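Local coordinates for AztD protein (Citrobacter koseri, PDB 6CMK) that acts as a periplasmic zinc chaperone, binding zinc ions and handing one of them directly to the solute-binding protein AztC of the AztABCD transport system, at residues Tyr250-Thr261 with Gly273-Ile281; Val173-Val181 with Ile236-Ile245. All coordinates share one frame; numbering follows the deposited sequence.

Contact 1 (Tyr250-Thr261 with Gly273-Ile281). With EDO (1,2-ethanediol), chain K.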
loop_
_atom_site.group_PDB
_atom_site.type_symbol
_atom_site.label_atom_id
_atom_site.label_comp_id
_atom_site.label_asym_id
_atom_site.label_seq_id
_atom_site.Cartn_x
_atom_site.Cartn_y
_atom_site.Cartn_z
ATOM N N TYR B 250 -0.154 6.249 -30.170
ATOM C CA TYR B 250 0.027 7.666 -29.893
ATOM C C TYR B 250 -1.143 8.453 -30.464
ATOM O O TYR B 250 -1.563 8.229 -31.603
ATOM C CB TYR B 250 1.337 8.182 -30.496
ATOM C CG TYR B 250 2.562 7.528 -29.906
ATOM C CD1 TYR B 250 2.878 7.695 -28.568
ATOM C CD2 TYR B 250 3.395 6.740 -30.679
ATOM C CE1 TYR B 250 3.989 7.093 -28.013
ATOM C CE2 TYR B 250 4.512 6.138 -30.136
ATOM C CZ TYR B 250 4.807 6.312 -28.802
ATOM O OH TYR B 250 5.918 5.709 -28.247
ATOM N N ALA B 251 -1.662 9.378 -29.660
ATOM C CA ALA B 251 -2.741 10.252 -30.096
ATOM C C ALA B 251 -2.387 10.934 -31.409
ATOM O O ALA B 251 -1.238 11.326 -31.639
ATOM C CB ALA B 251 -3.033 11.300 -29.022
ATOM N N LYS B 252 -3.396 11.079 -32.270
ATOM C CA LYS B 252 -3.217 11.719 -33.563
ATOM C C LYS B 252 -3.011 13.219 -33.431
ATOM O O LYS B 252 -2.575 13.862 -34.392
ATOM C CB LYS B 252 -4.432 11.424 -34.442
ATOM C CG LYS B 252 -4.671 9.938 -34.664
ATOM C CD LYS B 252 -3.596 9.325 -35.535
ATOM C CE LYS B 252 -3.861 9.633 -36.986
ATOM N NZ LYS B 252 -2.635 9.494 -37.819
ATOM N N THR B 253 -3.320 13.779 -32.265
ATOM C CA THR B 253 -3.070 15.178 -31.959
ATOM C C THR B 253 -1.617 15.453 -31.603
ATOM O O THR B 253 -1.250 16.621 -31.445
ATOM C CB THR B 253 -3.958 15.613 -30.798
ATOM O OG1 THR B 253 -3.761 14.725 -29.690
ATOM C CG2 THR B 253 -5.419 15.589 -31.214
ATOM N N LEU B 254 -0.790 14.420 -31.465
ATOM C CA LEU B 254 0.610 14.654 -31.157
ATOM C C LEU B 254 1.400 14.935 -32.428
ATOM O O LEU B 254 1.055 14.443 -33.506
ATOM C CB LEU B 254 1.217 13.450 -30.458
ATOM C CG LEU B 254 0.730 13.173 -29.042
ATOM C CD1 LEU B 254 1.246 11.825 -28.592
ATOM C CD2 LEU B 254 1.184 14.265 -28.089
ATOM N N PRO B 255 2.473 15.720 -32.320
ATOM C CA PRO B 255 3.391 15.879 -33.454
ATOM C C PRO B 255 4.172 14.597 -33.678
ATOM O O PRO B 255 3.991 13.635 -32.925
ATOM C CB PRO B 255 4.291 17.039 -33.011
ATOM C CG PRO B 255 4.312 16.926 -31.516
ATOM C CD PRO B 255 2.959 16.408 -31.112
ATOM N N GLU B 256 5.035 14.557 -34.688
ATOM C CA GLU B 256 5.787 13.337 -34.944
ATOM C C GLU B 256 6.767 13.070 -33.809
ATOM O O GLU B 256 7.366 13.990 -33.247
ATOM C CB GLU B 256 6.524 13.404 -36.287
ATOM C CG GLU B 256 7.240 14.708 -36.617
ATOM C CD GLU B 256 7.710 14.745 -38.059
ATOM O OE1 GLU B 256 8.882 15.108 -38.303
ATOM O OE2 GLU B 256 6.907 14.397 -38.952
ATOM N N GLY B 257 6.896 11.803 -33.455
ATOM C CA GLY B 257 7.805 11.397 -32.407
ATOM C C GLY B 257 7.396 10.044 -31.868
ATOM O O GLY B 257 6.404 9.451 -32.291
ATOM N N SER B 258 8.200 9.557 -30.931
ATOM C CA SER B 258 7.850 8.343 -30.207
ATOM C C SER B 258 8.650 8.313 -28.917
ATOM O O SER B 258 9.585 9.092 -28.720
ATOM C CB SER B 258 8.109 7.078 -31.037
ATOM O OG SER B 258 9.499 6.842 -31.192
ATOM N N THR B 259 8.264 7.393 -28.042
ATOM C CA THR B 259 8.822 7.274 -26.706
ATOM C C THR B 259 9.792 6.102 -26.647
ATOM O O THR B 259 9.482 5.008 -27.137
ATOM C CB THR B 259 7.703 7.070 -25.681
ATOM O OG1 THR B 259 6.841 8.214 -25.691
ATOM C CG2 THR B 259 8.282 6.870 -24.290
ATOM N N SER B 260 10.952 6.330 -26.032
ATOM C CA SER B 260 11.917 5.272 -25.779
ATOM C C SER B 260 12.275 5.114 -24.304
ATOM O O SER B 260 13.046 4.211 -23.972
ATOM C CB SER B 260 13.196 5.514 -26.594
ATOM O OG SER B 260 13.790 6.759 -26.275
ATOM N N THR B 261 11.741 5.951 -23.413
ATOM C CA THR B 261 12.014 5.846 -21.986
ATOM C C THR B 261 10.757 6.262 -21.240
ATOM O O THR B 261 10.137 7.259 -21.613
ATOM C CB THR B 261 13.180 6.754 -21.562
ATOM O OG1 THR B 261 14.255 6.623 -22.498
ATOM C CG2 THR B 261 13.676 6.391 -20.167
ATOM N N GLY B 273 6.590 9.773 -20.779
ATOM C CA GLY B 273 7.612 9.317 -21.692
ATOM C C GLY B 273 8.365 10.483 -22.286
ATOM O O GLY B 273 7.857 11.608 -22.326
ATOM N N ASN B 274 9.586 10.238 -22.746
ATOM C CA ASN B 274 10.175 11.200 -23.651
ATOM C C ASN B 274 9.427 11.151 -24.983
ATOM O O ASN B 274 8.594 10.277 -25.231
ATOM C CB ASN B 274 11.680 10.946 -23.814
ATOM C CG ASN B 274 12.004 9.647 -24.536
ATOM O OD1 ASN B 274 11.256 8.672 -24.488
ATOM N ND2 ASN B 274 13.152 9.629 -25.201
ATOM N N TYR B 275 9.697 12.134 -25.835
ATOM C CA TYR B 275 8.995 12.232 -27.106
ATOM C C TYR B 275 9.846 13.090 -28.016
ATOM O O TYR B 275 9.420 14.152 -28.475
ATOM C CB TYR B 275 7.586 12.813 -26.922
ATOM C CG TYR B 275 6.636 12.453 -28.047
ATOM C CD1 TYR B 275 6.165 11.155 -28.192
ATOM C CD2 TYR B 275 6.208 13.410 -28.959
ATOM C CE1 TYR B 275 5.306 10.813 -29.217
ATOM C CE2 TYR B 275 5.346 13.081 -29.990
ATOM C CZ TYR B 275 4.897 11.774 -30.116
ATOM O OH TYR B 275 4.038 11.426 -31.135
ATOM N N GLY B 276 11.050 12.618 -28.281
ATOM C CA GLY B 276 12.091 13.454 -28.807
ATOM C C GLY B 276 12.896 14.021 -27.658
ATOM O O GLY B 276 12.531 13.895 -26.486
ATOM N N PRO B 277 14.012 14.666 -27.976
ATOM C CA PRO B 277 14.975 15.023 -26.922
ATOM C C PRO B 277 14.540 16.181 -26.030
ATOM O O PRO B 277 15.074 16.298 -24.918
ATOM C CB PRO B 277 16.251 15.361 -27.712
ATOM C CG PRO B 277 15.795 15.635 -29.111
ATOM C CD PRO B 277 14.551 14.843 -29.333
ATOM N N ASP B 278 13.577 17.019 -26.448
ATOM C CA ASP B 278 13.163 18.160 -25.633
ATOM C C ASP B 278 11.654 18.182 -25.402
ATOM O O ASP B 278 11.093 19.227 -25.068
ATOM C CB ASP B 278 13.624 19.482 -26.258
ATOM C CG ASP B 278 12.995 19.748 -27.619
ATOM O OD1 ASP B 278 12.244 18.892 -28.126
ATOM O OD2 ASP B 278 13.260 20.829 -28.184
ATOM N N ARG B 279 10.989 17.043 -25.535
ATOM C CA ARG B 279 9.560 16.945 -25.280
ATOM C C ARG B 279 9.295 15.736 -24.397
ATOM O O ARG B 279 10.065 14.779 -24.406
ATOM C CB ARG B 279 8.767 16.804 -26.584
ATOM C CG ARG B 279 8.768 18.041 -27.446
ATOM C CD ARG B 279 8.399 17.701 -28.875
ATOM N NE ARG B 279 8.004 18.892 -29.622
ATOM C CZ ARG B 279 7.725 18.906 -30.921
ATOM N NH1 ARG B 279 7.366 20.039 -31.505
ATOM N NH2 ARG B 279 7.812 17.792 -31.638
ATOM N N ILE B 280 8.213 15.801 -23.620
ATOM C CA ILE B 280 7.707 14.638 -22.901
ATOM C C ILE B 280 6.218 14.523 -23.184
ATOM O O ILE B 280 5.560 15.487 -23.579
ATOM C CB ILE B 280 7.959 14.702 -21.373
ATOM C CG1 ILE B 280 7.324 15.955 -20.750
ATOM C CG2 ILE B 280 9.446 14.642 -21.076
ATOM C CD1 ILE B 280 7.466 16.035 -19.220
ATOM N N ILE B 281 5.689 13.314 -23.002
ATOM C CA ILE B 281 4.249 13.107 -23.064
ATOM C C ILE B 281 3.783 12.528 -21.741
ATOM O O ILE B 281 4.486 11.751 -21.085
ATOM C CB ILE B 281 3.788 12.196 -24.225
ATOM C CG1 ILE B 281 4.601 10.901 -24.279
ATOM C CG2 ILE B 281 3.834 12.954 -25.543
ATOM C CD1 ILE B 281 3.940 9.829 -25.129
HETATM C C1 EDO K . 0.784 10.165 -34.813
HETATM O O1 EDO K . 0.439 10.382 -33.440
HETATM C C2 EDO K . 1.522 8.838 -34.945
HETATM O O2 EDO K . 2.760 9.046 -35.634
HETATM O O HOH W 1 8.589 15.224 -31.064
#
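The Y275 ring is wedged into the curve of the 250-261 loop. Its edge points at the face of Y250 in a T-shaped stack, with centroids 5.6 Å apart and planes at 67°. G257 CA lies over one face of Y275, 4.0 Å from the ring centroid as a CH-pi contact, and I281 CG2 covers the opposite face. With CG anti to the backbone N (chi1 -158°), the side chain carries its hydroxyl deep into the loop, where OH donates to P255 O (2.8 Å), almost in line with the carbonyl bond. G257 CA and I281 CG2 on the opposite faces limit the ring's rotation, and the hydroxyl bond anchors its tip.

N274 grips the other end of the loop through its amide. OD1 takes S260 N at 2.8 Å on an in-plane lone pair and also T261 N at 3.0 Å, which comes from above the carbonyl plane. ND2 donates within the amide plane to S260 OG (3.1 Å). Next to it, T259 OG1 donates to N274 O (2.7 Å). At the outer rim P255 CG sits over the guanidinium face of R279, and a water in the guanidinium plane links R279 NH2 to E256 O and Y275 O.

The 250-261 loop connects strand 244-249, the outer edge of one propeller blade, to strand 262-264 of the next. S260 O is hydrogen-bonded to ND1 of H216, a zinc ligand, placing this backbone in the metal's second shell. Y250 OH is bonded to C229 O, R279 NE to Q295, and L254 and P255 pack on L293 of strand 291-295.

Contact 2 (Val173-Val181 with Ile236-Ile245)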
loop_
_atom_site.group_PDB
_atom_site.type_symbol
_atom_site.label_atom_id
_atom_site.label_comp_id
_atom_site.label_asym_id
_atom_site.label_seq_id
_atom_site.Cartn_x
_atom_site.Cartn_y
_atom_site.Cartn_z
ATOM N N VAL B 173 8.884 -8.591 -18.096
ATOM C CA VAL B 173 7.992 -8.093 -17.061
ATOM C C VAL B 173 7.417 -9.302 -16.329
ATOM O O VAL B 173 6.807 -10.171 -16.961
ATOM C CB VAL B 173 6.869 -7.224 -17.647
ATOM C CG1 VAL B 173 6.055 -6.607 -16.523
ATOM C CG2 VAL B 173 7.447 -6.150 -18.556
ATOM N N PRO B 174 7.590 -9.412 -14.993
ATOM C CA PRO B 174 7.166 -10.631 -14.299
ATOM C C PRO B 174 5.713 -10.589 -13.845
ATOM O O PRO B 174 5.255 -9.590 -13.273
ATOM C CB PRO B 174 8.131 -10.691 -13.114
ATOM C CG PRO B 174 8.360 -9.248 -12.764
ATOM C CD PRO B 174 8.292 -8.483 -14.080
ATOM N N TYR B 175 4.989 -11.668 -14.117
ATOM C CA TYR B 175 3.587 -11.847 -13.742
ATOM C C TYR B 175 3.430 -13.143 -12.948
ATOM O O TYR B 175 4.391 -13.873 -12.716
ATOM C CB TYR B 175 2.697 -11.808 -14.993
ATOM C CG TYR B 175 2.593 -10.390 -15.482
ATOM C CD1 TYR B 175 1.743 -9.501 -14.858
ATOM C CD2 TYR B 175 3.424 -9.911 -16.482
ATOM C CE1 TYR B 175 1.668 -8.197 -15.238
ATOM C CE2 TYR B 175 3.358 -8.598 -16.870
ATOM C CZ TYR B 175 2.478 -7.737 -16.239
ATOM O OH TYR B 175 2.408 -6.409 -16.594
ATOM N N ASP B 176 2.212 -13.405 -12.478
ATOM C CA ASP B 176 1.936 -14.639 -11.749
ATOM C C ASP B 176 1.867 -15.779 -12.747
ATOM O O ASP B 176 0.947 -15.832 -13.567
ATOM C CB ASP B 176 0.632 -14.536 -10.976
ATOM C CG ASP B 176 0.656 -13.445 -9.943
ATOM O OD1 ASP B 176 1.731 -13.217 -9.344
ATOM O OD2 ASP B 176 -0.412 -12.822 -9.730
ATOM N N ASN B 177 2.848 -16.674 -12.687
ATOM C CA ASN B 177 2.920 -17.875 -13.516
ATOM C C ASN B 177 3.199 -17.566 -14.981
ATOM O O ASN B 177 3.140 -18.489 -15.819
ATOM C CB ASN B 177 1.632 -18.694 -13.391
ATOM C CG ASN B 177 1.305 -19.035 -11.949
ATOM O OD1 ASN B 177 2.146 -19.558 -11.230
ATOM N ND2 ASN B 177 0.096 -18.698 -11.513
ATOM N N TYR B 178 3.529 -16.313 -15.306
ATOM C CA TYR B 178 3.780 -15.855 -16.669
ATOM C C TYR B 178 4.806 -14.729 -16.639
ATOM O O TYR B 178 5.108 -14.163 -15.586
ATOM C CB TYR B 178 2.504 -15.341 -17.349
ATOM C CG TYR B 178 1.407 -16.362 -17.513
ATOM C CD1 TYR B 178 1.385 -17.211 -18.611
ATOM C CD2 TYR B 178 0.395 -16.483 -16.575
ATOM C CE1 TYR B 178 0.381 -18.149 -18.766
ATOM C CE2 TYR B 178 -0.604 -17.414 -16.720
ATOM C CZ TYR B 178 -0.606 -18.242 -17.819
ATOM O OH TYR B 178 -1.601 -19.172 -17.971
ATOM N N ALA B 179 5.330 -14.401 -17.818
ATOM C CA ALA B 179 6.095 -13.182 -18.024
ATOM C C ALA B 179 5.719 -12.613 -19.381
ATOM O O ALA B 179 5.202 -13.318 -20.247
ATOM C CB ALA B 179 7.609 -13.413 -17.958
ATOM N N VAL B 180 5.951 -11.316 -19.548
ATOM C CA VAL B 180 5.894 -10.675 -20.855
ATOM C C VAL B 180 7.322 -10.351 -21.252
ATOM O O VAL B 180 8.049 -9.702 -20.492
ATOM C CB VAL B 180 5.027 -9.406 -20.839
ATOM C CG1 VAL B 180 5.174 -8.642 -22.161
ATOM C CG2 VAL B 180 3.572 -9.775 -20.584
ATOM N N VAL B 181 7.724 -10.801 -22.436
ATOM C CA VAL B 181 9.088 -10.594 -22.899
ATOM C C VAL B 181 9.047 -9.972 -24.282
ATOM O O VAL B 181 8.128 -10.205 -25.073
ATOM C CB VAL B 181 9.918 -11.902 -22.936
ATOM C CG1 VAL B 181 10.005 -12.520 -21.559
ATOM C CG2 VAL B 181 9.333 -12.891 -23.927
ATOM N N ILE B 236 -0.167 -3.535 -20.124
ATOM C CA ILE B 236 -0.276 -4.905 -19.621
ATOM C C ILE B 236 -0.963 -4.887 -18.263
ATOM O O ILE B 236 -0.609 -4.089 -17.391
ATOM C CB ILE B 236 1.108 -5.577 -19.493
ATOM C CG1 ILE B 236 1.950 -5.376 -20.767
ATOM C CG2 ILE B 236 0.959 -7.071 -19.194
ATOM C CD1 ILE B 236 3.413 -5.678 -20.554
ATOM N N THR B 237 -1.920 -5.797 -18.077
ATOM C CA THR B 237 -2.551 -6.038 -16.783
ATOM C C THR B 237 -2.689 -7.539 -16.592
ATOM O O THR B 237 -2.721 -8.297 -17.562
ATOM C CB THR B 237 -3.944 -5.419 -16.682
ATOM O OG1 THR B 237 -4.747 -5.911 -17.756
ATOM C CG2 THR B 237 -3.889 -3.902 -16.751
ATOM N N GLN B 238 -2.785 -7.965 -15.329
ATOM C CA GLN B 238 -3.082 -9.360 -15.027
ATOM C C GLN B 238 -4.089 -9.417 -13.898
ATOM O O GLN B 238 -3.912 -8.758 -12.869
ATOM C CB GLN B 238 -1.840 -10.155 -14.618
ATOM C CG GLN B 238 -2.164 -11.641 -14.387
ATOM C CD GLN B 238 -0.974 -12.453 -13.934
ATOM O OE1 GLN B 238 -0.136 -11.985 -13.169
ATOM N NE2 GLN B 238 -0.900 -13.690 -14.405
ATOM N N LYS B 239 -5.122 -10.224 -14.084
ATOM C CA LYS B 239 -6.021 -10.528 -12.980
ATOM C C LYS B 239 -5.824 -11.987 -12.592
ATOM O O LYS B 239 -4.762 -12.335 -12.065
ATOM C CB LYS B 239 -7.446 -10.151 -13.372
ATOM C CG LYS B 239 -7.556 -8.626 -13.459
ATOM C CD LYS B 239 -8.952 -8.142 -13.767
ATOM C CE LYS B 239 -8.923 -6.723 -14.321
ATOM N NZ LYS B 239 -8.393 -5.728 -13.343
ATOM N N ASN B 240 -6.789 -12.861 -12.846
ATOM C CA ASN B 240 -6.669 -14.241 -12.390
ATOM C C ASN B 240 -6.498 -15.205 -13.557
ATOM O O ASN B 240 -6.907 -16.364 -13.487
ATOM C CB ASN B 240 -7.865 -14.599 -11.516
ATOM C CG ASN B 240 -7.759 -13.964 -10.139
ATOM O OD1 ASN B 240 -6.729 -14.092 -9.472
ATOM N ND2 ASN B 240 -8.789 -13.246 -9.731
ATOM N N ALA B 241 -5.855 -14.728 -14.616
ATOM C CA ALA B 241 -5.571 -15.514 -15.802
ATOM C C ALA B 241 -4.214 -15.061 -16.331
ATOM O O ALA B 241 -3.410 -14.444 -15.622
ATOM C CB ALA B 241 -6.696 -15.357 -16.835
ATOM N N ALA B 242 -3.936 -15.364 -17.591
ATOM C CA ALA B 242 -2.714 -14.876 -18.187
ATOM C C ALA B 242 -2.782 -13.357 -18.303
ATOM O O ALA B 242 -3.872 -12.782 -18.379
ATOM C CB ALA B 242 -2.495 -15.498 -19.559
ATOM N N PRO B 243 -1.637 -12.680 -18.290
ATOM C CA PRO B 243 -1.649 -11.232 -18.527
ATOM C C PRO B 243 -2.275 -10.915 -19.875
ATOM O O PRO B 243 -2.273 -11.741 -20.797
ATOM C CB PRO B 243 -0.170 -10.830 -18.480
ATOM C CG PRO B 243 0.616 -12.046 -18.303
ATOM C CD PRO B 243 -0.288 -13.219 -18.062
ATOM N N VAL B 244 -2.836 -9.709 -19.968
ATOM C CA VAL B 244 -3.487 -9.217 -21.175
ATOM C C VAL B 244 -2.737 -7.985 -21.667
ATOM O O VAL B 244 -2.535 -7.029 -20.908
ATOM C CB VAL B 244 -4.970 -8.888 -20.925
ATOM C CG1 VAL B 244 -5.610 -8.313 -22.187
ATOM C CG2 VAL B 244 -5.715 -10.133 -20.462
ATOM N N ILE B 245 -2.358 -8.002 -22.943
ATOM C CA ILE B 245 -1.642 -6.903 -23.586
ATOM C C ILE B 245 -2.610 -6.176 -24.510
ATOM O O ILE B 245 -3.249 -6.800 -25.365
ATOM C CB ILE B 245 -0.428 -7.408 -24.390
ATOM C CG1 ILE B 245 0.542 -8.204 -23.515
ATOM C CG2 ILE B 245 0.294 -6.237 -25.062
ATOM C CD1 ILE B 245 1.607 -8.939 -24.325
HETATM O O HOH W 2 0.843 -4.977 -14.875
HETATM O O HOH W 3 -2.674 -13.783 -10.856
#
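Y175 and Y178, side chains of a beta hairpin in one propeller blade, lie against P243 and A242 of a hairpin in the next blade. The two hairpins, 172-183 and 232-249, meet without strand pairing, through side chains and one side-chain amide that binds backbone.

The tight part centres on Y175. P243 CB stands over the centre of its ring, 4.2 Å from the centroid, while CG2 of I236 presses on the phenol end, 3.4 Å from CZ. V180 and I236 continue this apolar patch tip to tip, with V180 CG1 3.8 Å from I236 CD1. Y178 forms the outer edge of the packed part, with A242 CB over one face of its ring and P243 CD 3.6 Å from Y178 CB. F225 packs on Y175 from within the second blade, and V198 touches P243 and I245 from strand 195-200.

Towards the turns the contact becomes polar, and Q238 bridges it. Its extended side chain, with CG anti to the backbone N (chi1 -177°), lays the amide edge-on along the backbone of D176, nearly perpendicular to the Y175 ring. OE1 accepts D176 N at 2.8 Å and NE2 returns a bond to D176 O at 2.9 Å, so both peptide groups of the turn residue are held by one amide. Both bonds lie on in-plane lone pairs.

The loose side lies at the hairpin tips, where a water lies within hydrogen-bonding distance of D176 OD2 and K239 O. OD1 of D176 forms a salt bridge with K133. P255 of the second subunit packs on D176, and L293 O of that subunit accepts from N240 ND2. The second hydrogen of Q238 NE2 goes to A241 O, 2.9 Å away within its own turn.

The centres of both contacts lie about 19 Å from the centre of the chain and about 26 Å from each other, and both contacts are partly buried. Strand 244-249 runs between them: its first residues belong to contact 2, and the loop of contact 1 begins where it ends. Contact 1 joins a blade-connecting loop to the hairpin of the blade that follows, through a wedged tyrosine ring and side chains that grip backbone groups; the T261 side chain is about 7 Å from a bound zinc ion. Contact 2 seals two adjacent blades, apolar within and closed at the turns by one glutamine amide. In the crystal assembly, its turns meet P255 of the contact 1 loop, and L293 beside it, of the second copy.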